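Local coordinates for variant surface glycoprotein MITAT 1.1 (Trypanosoma brucei brucei, PDB 5LY9), which forms the dense surface coat of the bloodstream parasite as one of many antigenically distinct versions, through which the trypanosome evades the host immune response, at residues 317-322 with 335-340; 329-334 with 347-352. All coordinates share one frame; numbering follows the deposited sequence.

Contact 1: 317-322 with 335-340; sequences DMVDAE and APLGKI. With NAG (2-acetamido-2-deoxy-beta-D-glucopyranose), chain C; MAN (alpha-D-mannopyranose), chain B.
V319 meets L337 near the C-terminal end of helix 313-321. Its CG1 lies 4.2 Å from L337 CD1, and its carbonyl O packs against L337 CB. L337 also reaches I51 of helix 24-55, so it packs between helix 313-321 and helix 24-55. D320 follows and uses both ends. Its backbone O takes the N-H of G338 at 2.8 Å. Its carboxylate turns to the sugar: CG stands beside the backbone N (chi1 -76°), and OD1 accepts a hydrogen bond of 2.5 Å from O3 of the NAG. Here the helix runs into the two-stranded antiparallel hairpin 323-324/335-336 of the A-type VSG N-terminal domain, and an attached glycan lies against the junction. A321 has its CA 3.4 Å from O6 of the mannose. Further along the same mannose, K339 CE comes 3.6 Å from O4. The O of E322 accepts the N-H of L337 at 2.9 Å and also takes a CA-H...O contact from P336. The E322 side chain bends at chi2 (78°), and its carboxylate pairs with K55.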
ATOM      1  N   ASP A 317      -9.710  34.238   5.672  1.00 25.20           N
ATOM      2  CA  ASP A 317      -9.874  34.700   7.070  1.00 25.15           C
ATOM      3  C   ASP A 317     -11.306  35.030   7.448  1.00 25.39           C
ATOM      4  O   ASP A 317     -11.778  34.654   8.527  1.00 26.66           O
ATOM      5  CB  ASP A 317      -8.955  35.877   7.369  1.00 26.42           C
ATOM      6  CG  ASP A 317      -7.481  35.482   7.451  1.00 27.52           C
ATOM      7  OD1 ASP A 317      -7.100  34.285   7.577  1.00 29.00           O
ATOM      8  OD2 ASP A 317      -6.667  36.408   7.385  1.00 32.64           O
ATOM      9  N   MET A 318     -12.019  35.691   6.537  1.00 26.06           N
ATOM     10  CA  MET A 318     -13.429  35.974   6.691  1.00 28.99           C
ATOM     11  C   MET A 318     -14.257  34.700   6.827  1.00 27.72           C
ATOM     12  O   MET A 318     -15.100  34.577   7.691  1.00 24.69           O
ATOM     13  CB  MET A 318     -13.861  36.819   5.492  1.00 33.57           C
ATOM     14  CG  MET A 318     -15.238  37.316   5.547  1.00 41.07           C
ATOM     15  SD  MET A 318     -15.436  38.556   4.207  1.00 52.43           S
ATOM     16  CE  MET A 318     -15.533  37.463   2.837  1.00 36.42           C
ATOM     17  N   VAL A 319     -13.926  33.677   6.040  1.00 25.68           N
ATOM     18  CA  VAL A 319     -14.615  32.394   6.167  1.00 25.68           C
ATOM     19  C   VAL A 319     -14.357  31.760   7.553  1.00 26.35           C
ATOM     20  O   VAL A 319     -15.279  31.299   8.223  1.00 25.89           O
ATOM     21  CB  VAL A 319     -14.142  31.475   5.004  1.00 25.03           C
ATOM     22  CG1 VAL A 319     -14.539  30.057   5.235  1.00 26.60           C
ATOM     23  CG2 VAL A 319     -14.771  31.969   3.720  1.00 25.27           C
ATOM     24  N   ASP A 320     -13.097  31.734   7.942  1.00 26.01           N
ATOM     25  CA  ASP A 320     -12.671  31.174   9.246  1.00 27.18           C
ATOM     26  C   ASP A 320     -13.347  31.814  10.469  1.00 28.24           C
ATOM     27  O   ASP A 320     -13.704  31.117  11.406  1.00 27.65           O
ATOM     28  CB  ASP A 320     -11.167  31.296   9.425  1.00 28.71           C
ATOM     29  CG  ASP A 320     -10.385  30.264   8.609  1.00 29.08           C
ATOM     30  OD1 ASP A 320     -10.983  29.268   8.109  1.00 29.63           O
ATOM     31  OD2 ASP A 320      -9.151  30.490   8.456  1.00 29.67           O
ATOM     32  N   ALA A 321     -13.612  33.108  10.407  1.00 27.92           N
ATOM     33  CA  ALA A 321     -14.203  33.831  11.526  1.00 28.31           C
ATOM     34  C   ALA A 321     -15.707  33.624  11.637  1.00 29.88           C
ATOM     35  O   ALA A 321     -16.322  33.980  12.643  1.00 29.20           O
ATOM     36  CB  ALA A 321     -13.909  35.316  11.291  1.00 29.02           C
ATOM     37  N   GLU A 322     -16.325  33.045  10.610  1.00 27.75           N
ATOM     38  CA  GLU A 322     -17.753  32.963  10.548  1.00 28.16           C
ATOM     39  C   GLU A 322     -18.231  31.981  11.628  1.00 29.25           C
ATOM     40  O   GLU A 322     -17.768  30.868  11.680  1.00 28.25           O
ATOM     41  CB  GLU A 322     -18.246  32.573   9.143  1.00 28.39           C
ATOM     42  CG  GLU A 322     -19.756  32.583   8.967  1.00 28.08           C
ATOM     43  CD  GLU A 322     -20.366  33.987   8.775  1.00 31.71           C
ATOM     44  OE1 GLU A 322     -19.626  34.982   8.833  1.00 31.16           O
ATOM     45  OE2 GLU A 322     -21.597  34.064   8.523  1.00 32.46           O
ATOM     46  N   ALA A 335     -19.391  27.815  17.259  1.00 34.18           N
ATOM     47  CA  ALA A 335     -17.953  27.804  16.943  1.00 32.08           C
ATOM     48  C   ALA A 335     -17.635  28.487  15.598  1.00 30.95           C
ATOM     49  O   ALA A 335     -18.394  28.399  14.673  1.00 31.08           O
ATOM     50  CB  ALA A 335     -17.440  26.383  16.913  1.00 34.16           C
ATOM     51  N   PRO A 336     -16.470  29.102  15.482  1.00 30.77           N
ATOM     52  CA  PRO A 336     -16.109  29.687  14.226  1.00 29.72           C
ATOM     53  C   PRO A 336     -15.608  28.571  13.286  1.00 27.74           C
ATOM     54  O   PRO A 336     -15.059  27.577  13.712  1.00 28.18           O
ATOM     55  CB  PRO A 336     -15.023  30.658  14.610  1.00 31.62           C
ATOM     56  CG  PRO A 336     -14.333  30.051  15.751  1.00 32.71           C
ATOM     57  CD  PRO A 336     -15.369  29.172  16.455  1.00 33.08           C
ATOM     58  N   LEU A 337     -15.839  28.729  11.989  1.00 28.25           N
ATOM     59  CA  LEU A 337     -15.451  27.712  11.023  1.00 25.83           C
ATOM     60  C   LEU A 337     -14.007  27.358  11.149  1.00 25.97           C
ATOM     61  O   LEU A 337     -13.623  26.204  10.956  1.00 23.90           O
ATOM     62  CB  LEU A 337     -15.782  28.149   9.572  1.00 27.24           C
ATOM     63  CG  LEU A 337     -17.250  28.024   9.158  1.00 27.81           C
ATOM     64  CD1 LEU A 337     -17.578  28.684   7.827  1.00 26.54           C
ATOM     65  CD2 LEU A 337     -17.634  26.534   9.110  1.00 28.60           C
ATOM     66  N   GLY A 338     -13.176  28.366  11.395  1.00 27.44           N
ATOM     67  CA  GLY A 338     -11.756  28.141  11.587  1.00 29.18           C
ATOM     68  C   GLY A 338     -11.432  27.131  12.718  1.00 32.17           C
ATOM     69  O   GLY A 338     -10.343  26.604  12.717  1.00 35.22           O
ATOM     70  N   LYS A 339     -12.347  26.839  13.628  1.00 30.98           N
ATOM     71  CA  LYS A 339     -12.056  25.790  14.635  1.00 33.43           C
ATOM     72  C   LYS A 339     -12.692  24.465  14.340  1.00 31.49           C
ATOM     73  O   LYS A 339     -12.624  23.566  15.192  1.00 32.06           O
ATOM     74  CB  LYS A 339     -12.521  26.269  15.987  1.00 37.22           C
ATOM     75  CG  LYS A 339     -11.563  27.333  16.532  1.00 43.86           C
ATOM     76  CD  LYS A 339     -12.168  28.011  17.737  1.00 51.55           C
ATOM     77  CE  LYS A 339     -11.119  28.603  18.687  1.00 57.28           C
ATOM     78  NZ  LYS A 339     -11.839  29.379  19.733  1.00 59.78           N
ATOM     79  N   ILE A 340     -13.348  24.307  13.185  1.00 27.29           N
ATOM     80  CA  ILE A 340     -14.083  23.052  12.923  1.00 26.73           C
ATOM     81  C   ILE A 340     -13.320  22.420  11.762  1.00 26.89           C
ATOM     82  O   ILE A 340     -13.245  23.018  10.701  1.00 27.42           O
ATOM     83  CB  ILE A 340     -15.546  23.341  12.461  1.00 28.05           C
ATOM     84  CG1 ILE A 340     -16.296  24.132  13.538  1.00 28.06           C
ATOM     85  CG2 ILE A 340     -16.256  22.049  12.133  1.00 27.87           C
ATOM     86  CD1 ILE A 340     -17.636  24.733  13.149  1.00 28.91           C
TER
HETATM   87  C1  NAG C   2      -7.041  25.967   6.125  1.00 28.27           C
HETATM   88  C2  NAG C   2      -8.410  26.318   6.623  1.00 28.69           C
HETATM   89  C3  NAG C   2      -8.394  26.935   8.021  1.00 28.56           C
HETATM   90  C4  NAG C   2      -7.570  26.079   8.987  1.00 30.44           C
HETATM   91  C5  NAG C   2      -6.217  25.855   8.323  1.00 29.69           C
HETATM   92  C6  NAG C   2      -5.229  25.049   9.145  1.00 30.85           C
HETATM   93  C7  NAG C   2     -10.312  26.988   5.279  1.00 32.13           C
HETATM   94  C8  NAG C   2     -10.956  28.081   4.498  1.00 35.50           C
HETATM   95  N2  NAG C   2      -9.125  27.263   5.767  1.00 28.88           N
HETATM   96  O3  NAG C   2      -9.734  27.110   8.559  1.00 28.99           O
HETATM   97  O4  NAG C   2      -7.542  26.612  10.361  1.00 33.47           O
HETATM   98  O5  NAG C   2      -6.401  25.147   7.069  1.00 29.34           O
HETATM   99  O6  NAG C   2      -5.826  23.809   9.416  1.00 31.23           O
HETATM  100  O7  NAG C   2     -10.797  25.892   5.414  1.00 35.40           O
HETATM  101  C1  MAN B   4      -7.592  31.897  13.174  1.00 44.01           C
HETATM  102  C2  MAN B   4      -7.102  32.584  14.434  1.00 47.15           C
HETATM  103  C3  MAN B   4      -7.822  31.929  15.589  1.00 47.44           C
HETATM  104  C4  MAN B   4      -9.340  31.982  15.414  1.00 51.77           C
HETATM  105  C5  MAN B   4      -9.847  31.547  14.024  1.00 48.21           C
HETATM  106  C6  MAN B   4     -11.217  32.137  13.666  1.00 50.87           C
HETATM  107  O2  MAN B   4      -7.324  34.019  14.348  1.00 44.49           O
HETATM  108  O3  MAN B   4      -7.341  32.620  16.752  1.00 57.71           O
HETATM  109  O4  MAN B   4      -9.923  31.111  16.363  1.00 60.79           O
HETATM  110  O5  MAN B   4      -8.993  32.026  13.013  1.00 43.40           O
HETATM  111  O6  MAN B   4     -11.133  33.426  12.969  1.00 44.15           O

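Contact 2: 329-334 with 347-352; sequences AGRTTE and GDILSN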
ATOM      1  N   ALA A 329     -27.090  21.478  12.726  1.00 32.31           N
ATOM      2  CA  ALA A 329     -26.615  20.109  12.693  1.00 32.66           C
ATOM      3  C   ALA A 329     -26.494  19.466  14.097  1.00 32.77           C
ATOM      4  O   ALA A 329     -25.622  18.632  14.348  1.00 34.77           O
ATOM      5  CB  ALA A 329     -25.295  20.040  11.936  1.00 30.78           C
ATOM      6  N   GLY A 330     -27.384  19.849  14.996  1.00 34.52           N
ATOM      7  CA  GLY A 330     -27.400  19.302  16.374  1.00 35.98           C
ATOM      8  C   GLY A 330     -26.212  19.732  17.224  1.00 36.21           C
ATOM      9  O   GLY A 330     -25.971  19.131  18.256  1.00 36.65           O
ATOM     10  N   ARG A 331     -25.459  20.746  16.779  1.00 33.70           N
ATOM     11  CA  ARG A 331     -24.279  21.171  17.508  1.00 36.11           C
ATOM     12  C   ARG A 331     -24.689  21.833  18.798  1.00 35.95           C
ATOM     13  O   ARG A 331     -25.610  22.608  18.824  1.00 36.89           O
ATOM     14  CB  ARG A 331     -23.375  22.071  16.648  1.00 33.75           C
ATOM     15  CG  ARG A 331     -22.843  21.311  15.442  1.00 32.93           C
ATOM     16  CD  ARG A 331     -22.125  22.220  14.458  1.00 31.75           C
ATOM     17  NE  ARG A 331     -20.894  22.691  15.101  1.00 31.48           N
ATOM     18  CZ  ARG A 331     -19.722  22.000  15.169  1.00 33.78           C
ATOM     19  NH1 ARG A 331     -19.577  20.805  14.591  1.00 31.76           N
ATOM     20  NH2 ARG A 331     -18.690  22.493  15.859  1.00 32.97           N
ATOM     21  N   THR A 332     -23.969  21.520  19.860  1.00 40.31           N
ATOM     22  CA  THR A 332     -24.322  21.963  21.236  1.00 44.22           C
ATOM     23  C   THR A 332     -23.885  23.382  21.519  1.00 44.64           C
ATOM     24  O   THR A 332     -24.538  24.083  22.276  1.00 46.99           O
ATOM     25  CB  THR A 332     -23.665  21.005  22.257  1.00 46.77           C
ATOM     26  OG1 THR A 332     -24.105  19.658  21.986  1.00 51.29           O
ATOM     27  CG2 THR A 332     -24.059  21.326  23.585  1.00 53.66           C
ATOM     28  N   THR A 333     -22.778  23.812  20.927  1.00 44.33           N
ATOM     29  CA  THR A 333     -22.206  25.140  21.196  1.00 44.20           C
ATOM     30  C   THR A 333     -21.771  25.810  19.918  1.00 41.41           C
ATOM     31  O   THR A 333     -21.507  25.107  18.905  1.00 38.24           O
ATOM     32  CB  THR A 333     -21.007  25.002  22.132  1.00 47.82           C
ATOM     33  OG1 THR A 333     -20.051  24.129  21.544  1.00 48.18           O
ATOM     34  CG2 THR A 333     -21.481  24.370  23.471  1.00 50.60           C
ATOM     35  N   GLU A 334     -21.750  27.137  19.918  1.00 38.94           N
ATOM     36  CA  GLU A 334     -21.321  27.890  18.730  1.00 38.85           C
ATOM     37  C   GLU A 334     -19.832  27.678  18.503  1.00 36.29           C
ATOM     38  O   GLU A 334     -19.097  27.392  19.458  1.00 36.64           O
ATOM     39  CB  GLU A 334     -21.603  29.358  18.854  1.00 41.73           C
ATOM     40  CG  GLU A 334     -20.646  30.043  19.797  1.00 46.37           C
ATOM     41  CD  GLU A 334     -20.833  31.537  19.827  1.00 51.06           C
ATOM     42  OE1 GLU A 334     -21.954  31.966  19.489  1.00 54.76           O
ATOM     43  OE2 GLU A 334     -19.847  32.255  20.158  1.00 57.29           O
ATOM     44  N   GLY A 347     -19.528  18.407   6.636  1.00 21.65           N
ATOM     45  CA  GLY A 347     -20.586  17.874   5.778  1.00 20.61           C
ATOM     46  C   GLY A 347     -21.998  18.028   6.356  1.00 21.89           C
ATOM     47  O   GLY A 347     -22.932  18.416   5.636  1.00 21.85           O
ATOM     48  N   ASP A 348     -22.172  17.734   7.623  1.00 22.65           N
ATOM     49  CA  ASP A 348     -23.454  17.932   8.296  1.00 23.33           C
ATOM     50  C   ASP A 348     -23.863  19.438   8.291  1.00 23.91           C
ATOM     51  O   ASP A 348     -25.034  19.794   8.028  1.00 24.38           O
ATOM     52  CB  ASP A 348     -23.367  17.537   9.781  1.00 23.70           C
ATOM     53  CG  ASP A 348     -23.383  16.046  10.032  1.00 25.42           C
ATOM     54  OD1 ASP A 348     -23.489  15.210   9.111  1.00 25.07           O
ATOM     55  OD2 ASP A 348     -23.253  15.709  11.269  1.00 26.21           O
ATOM     56  N   ILE A 349     -22.908  20.325   8.614  1.00 23.33           N
ATOM     57  CA  ILE A 349     -23.223  21.737   8.649  1.00 23.06           C
ATOM     58  C   ILE A 349     -23.645  22.240   7.239  1.00 23.35           C
ATOM     59  O   ILE A 349     -24.621  22.986   7.103  1.00 22.41           O
ATOM     60  CB  ILE A 349     -22.022  22.559   9.183  1.00 23.04           C
ATOM     61  CG1 ILE A 349     -21.816  22.285  10.708  1.00 24.08           C
ATOM     62  CG2 ILE A 349     -22.242  24.029   8.994  1.00 24.03           C
ATOM     63  CD1 ILE A 349     -20.401  22.565  11.175  1.00 25.20           C
ATOM     64  N   LEU A 350     -22.902  21.857   6.229  1.00 22.34           N
ATOM     65  CA  LEU A 350     -23.267  22.223   4.865  1.00 22.75           C
ATOM     66  C   LEU A 350     -24.641  21.690   4.499  1.00 22.37           C
ATOM     67  O   LEU A 350     -25.444  22.441   3.901  1.00 22.28           O
ATOM     68  CB  LEU A 350     -22.265  21.819   3.846  1.00 21.70           C
ATOM     69  CG  LEU A 350     -22.585  22.230   2.405  1.00 20.92           C
ATOM     70  CD1 LEU A 350     -22.743  23.774   2.342  1.00 21.81           C
ATOM     71  CD2 LEU A 350     -21.482  21.763   1.489  1.00 21.77           C
ATOM     72  N   SER A 351     -24.910  20.453   4.854  1.00 22.24           N
ATOM     73  CA  SER A 351     -26.234  19.889   4.556  1.00 23.22           C
ATOM     74  C   SER A 351     -27.374  20.723   5.150  1.00 24.22           C
ATOM     75  O   SER A 351     -28.367  20.982   4.494  1.00 24.08           O
ATOM     76  CB  SER A 351     -26.292  18.467   5.046  1.00 22.97           C
ATOM     77  OG  SER A 351     -25.269  17.658   4.454  1.00 22.62           O
ATOM     78  N   ASN A 352     -27.206  21.107   6.409  1.00 23.01           N
ATOM     79  CA  ASN A 352     -28.207  21.871   7.134  1.00 26.33           C
ATOM     80  C   ASN A 352     -28.356  23.248   6.454  1.00 27.31           C
ATOM     81  O   ASN A 352     -29.479  23.713   6.232  1.00 27.66           O
ATOM     82  CB  ASN A 352     -27.782  22.007   8.587  1.00 27.48           C
ATOM     83  CG  ASN A 352     -28.923  22.348   9.498  1.00 30.49           C
ATOM     84  OD1 ASN A 352     -28.865  22.141  10.703  1.00 33.63           O
ATOM     85  ND2 ASN A 352     -29.952  22.941   8.933  1.00 30.47           N
TER
HETATM   86  O   HOH W   1     -23.194  17.482  13.375  1.00 31.18           O
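The loop joining strands 323-324 and 335-336 folds back here onto helix 343-367, beside the dimer interface. A329 makes the closest approach. Its CB points at the helix and rests on D348 CB at 3.8 Å. The backbone N of A329 gives a hydrogen bond of 2.8 Å to N352 OD1. The bond is fairly straight (160° at the hydrogen), lies in the amide plane and uses a lone pair of OD1. N352 has CG anti to its own N (chi1 -160°), which brings the amide oxygen up to the loop. The O of A329 is held as well: a water donates to it at 2.9 Å and to D348 OD2 at 2.8 Å. R331 adds a further apolar contact. Its chain crosses that of I349 at about a right angle, with CD 3.7 Å from I349 CD1. The bend at chi3 (68°) carries the guanidinium past this methyl, and NH1 forms a salt bridge with E345. D348 OD2 also pairs with R74 of the second subunit, and S351 OG bonds to R69 of that subunit. Both backbone polar atoms of A329 are thus satisfied by the helix, one directly and one through water. The D348 carboxylate serves the loop and the partner subunit together, and its negative charge is probably stabilised by R74.

Overall arrangement
The chain leaves helix 313-321, passes through strand 323-324, turns in the loop that holds 329-334, returns as strand 335-336 and then enters helix 343-367. Contact 1 closes the hairpin at its base, where the end of helix 313-321 meets 335-340. Contact 2 closes a second loop, from 329-334 to 347-352. The two loops cross: 329-334 lies between the segments of contact 1, while 347-352 lies beyond them. Their centres are about 13 Å apart. They meet at I340, whose CD1 packs on both R331 and I349. Together they tie the part of the domain that the glycan touches to helix 343-367 and, through that helix, to the second subunit.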